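Scytalidopepsin B (Scytalidium lignicola, PDB 2IFR) is a pepstatin-insensitive acid endopeptidase of the glutamic peptidase family, cleaving peptide bonds in proteins at low pH. Local coordinates at residues E85-Q90 and N107-Q112. Numbering follows the deposited sequence.
Sequences EGDSIQ and NLTTGQ
I89 and N107 form an antiparallel, non-hydrogen-bonded pair where strand 88-95 begins and strand 100-107 ends, and the contact shows how a hairpin connection, here 107-112 between strands 100-107 and 112-118, can carry pairing with a neighbouring strand past the last regular bridge. Backbone pairing goes one step further: L108 N donates to S88 O (2.8 Å), almost in line with the carbonyl. At the same residue the second backbone bond is replaced: S88 N donates to T109 OG1 (2.9 Å), the hydroxyl standing in for a backbone acceptor. T109 OG1 lies beside its own backbone N and anti to the carbonyl carbon, which turns the hydroxyl to S88 N and the CG2 methyl to D87 OD1.

N107 organises the turn. Its CG is anti to the backbone N (chi1 -173°), which carries the amide over the start of the loop. OD1 accepts from T109 N in the carbonyl plane, an Asx turn, and from T110 N above that plane, so two bonds fix the amide's rotation. N107 ND2 donates a nearly straight hydrogen bond to D87 OD2 (3.0 Å). This bond lies close to the amide plane but reaches the carboxylate from above its own plane, the two planes being 59° apart. S84 N also donates to OD2 and T82 O accepts from ND2, tying in the preceding loop. I89 CD1 packs on N107 CG, the amide carbon (3.6 Å), while L108 CD2 lies near Q90 CB.

G111 and Q112 both face N107 in a G1 beta bulge that leads into strand 112-118. On its other edge, strand 88-95 pairs with strand 16-29, where I89 touches V25 and S88 touches T22, within the antiparallel beta-sandwich of this family.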
loop_
_atom_site.group_PDB
_atom_site.type_symbol
_atom_site.label_atom_id
_atom_site.label_comp_id
_atom_site.label_asym_id
_atom_site.label_seq_id
_atom_site.Cartn_x
_atom_site.Cartn_y
_atom_site.Cartn_z
ATOM N N GLU A 85 11.258 13.713 -0.282
ATOM C CA GLU A 85 12.181 12.690 -0.725
ATOM C C GLU A 85 13.103 12.335 0.425
ATOM O O GLU A 85 13.600 13.228 1.146
ATOM C CB GLU A 85 12.995 13.233 -1.910
ATOM C CG GLU A 85 13.765 12.192 -2.720
ATOM C CD GLU A 85 14.881 11.529 -1.932
ATOM O OE1 GLU A 85 15.666 12.266 -1.288
ATOM O OE2 GLU A 85 14.984 10.270 -1.958
ATOM N N GLY A 86 13.331 11.056 0.639
ATOM C CA GLY A 86 14.230 10.662 1.695
ATOM C C GLY A 86 13.588 10.490 3.054
ATOM O O GLY A 86 14.240 9.919 3.979
ATOM N N ASP A 87 12.356 10.955 3.245
ATOM C CA ASP A 87 11.742 10.777 4.577
ATOM C C ASP A 87 11.507 9.308 4.856
ATOM O O ASP A 87 11.411 8.458 3.908
ATOM C CB ASP A 87 10.409 11.505 4.676
ATOM C CG ASP A 87 10.568 13.012 4.697
ATOM O OD1 ASP A 87 11.720 13.489 4.820
ATOM O OD2 ASP A 87 9.535 13.705 4.587
ATOM N N SER A 88 11.407 8.978 6.128
ATOM C CA SER A 88 11.180 7.616 6.544
ATOM C C SER A 88 9.782 7.595 7.139
ATOM O O SER A 88 9.493 8.319 8.143
ATOM C CB SER A 88 12.244 7.227 7.553
ATOM O OG SER A 88 12.000 5.927 8.030
ATOM N N ILE A 89 8.899 6.809 6.531
ATOM C CA ILE A 89 7.496 6.732 6.922
ATOM C C ILE A 89 7.066 5.410 7.532
ATOM O O ILE A 89 7.114 4.331 6.841
ATOM C CB ILE A 89 6.573 6.958 5.698
ATOM C CG1 ILE A 89 7.019 8.192 4.900
ATOM C CG2 ILE A 89 5.124 7.048 6.144
ATOM C CD1 ILE A 89 6.970 9.492 5.664
ATOM N N GLN A 90 6.630 5.437 8.794
ATOM C CA GLN A 90 6.150 4.211 9.422
ATOM C C GLN A 90 4.658 4.085 9.114
ATOM O O GLN A 90 3.848 5.027 9.420
ATOM C CB GLN A 90 6.385 4.244 10.921
ATOM C CG GLN A 90 6.032 2.953 11.583
ATOM C CD GLN A 90 6.536 2.891 13.003
ATOM O OE1 GLN A 90 6.137 3.756 13.864
ATOM N NE2 GLN A 90 7.356 1.970 13.262
ATOM N N ASN A 107 5.495 10.133 9.877
ATOM C CA ASN A 107 6.719 10.570 9.221
ATOM C C ASN A 107 7.769 10.667 10.313
ATOM O O ASN A 107 7.824 11.682 11.096
ATOM C CB ASN A 107 6.540 11.925 8.557
ATOM C CG ASN A 107 7.748 12.318 7.738
ATOM O OD1 ASN A 107 8.931 11.978 8.137
ATOM N ND2 ASN A 107 7.526 12.975 6.707
ATOM N N LEU A 108 8.598 9.638 10.414
ATOM C CA LEU A 108 9.618 9.603 11.438
ATOM C C LEU A 108 10.646 10.685 11.222
ATOM O O LEU A 108 11.392 11.056 12.161
ATOM C CB LEU A 108 10.313 8.253 11.450
ATOM C CG LEU A 108 9.414 7.033 11.584
ATOM C CD1 LEU A 108 10.300 5.771 11.628
ATOM C CD2 LEU A 108 8.567 7.144 12.849
ATOM N N THR A 109 10.706 11.230 10.023
ATOM C CA THR A 109 11.704 12.259 9.775
ATOM C C THR A 109 11.258 13.627 10.289
ATOM O O THR A 109 12.096 14.413 10.807
ATOM C CB THR A 109 12.036 12.333 8.268
ATOM O OG1 THR A 109 12.460 11.036 7.827
ATOM C CG2 THR A 109 13.164 13.324 8.014
ATOM N N THR A 110 9.971 13.927 10.186
ATOM C CA THR A 110 9.456 15.230 10.622
ATOM C C THR A 110 8.795 15.208 12.008
ATOM O O THR A 110 8.585 16.298 12.650
ATOM C CB THR A 110 8.425 15.757 9.625
ATOM O OG1 THR A 110 7.308 14.864 9.589
ATOM C CG2 THR A 110 9.033 15.841 8.225
ATOM N N GLY A 111 8.460 14.018 12.488
ATOM C CA GLY A 111 7.809 13.907 13.776
ATOM C C GLY A 111 6.296 14.058 13.683
ATOM O O GLY A 111 5.613 14.203 14.734
ATOM N N GLN A 112 5.738 14.037 12.477
ATOM C CA GLN A 112 4.287 14.170 12.321
ATOM C C GLN A 112 3.641 12.801 12.276
ATOM O O GLN A 112 4.268 11.784 11.780
ATOM C CB GLN A 112 3.948 14.904 11.048
ATOM C CG GLN A 112 4.829 16.074 10.783
ATOM C CD GLN A 112 4.686 16.548 9.361
ATOM O OE1 GLN A 112 3.836 17.472 9.079
ATOM N NE2 GLN A 112 5.424 15.965 8.507
#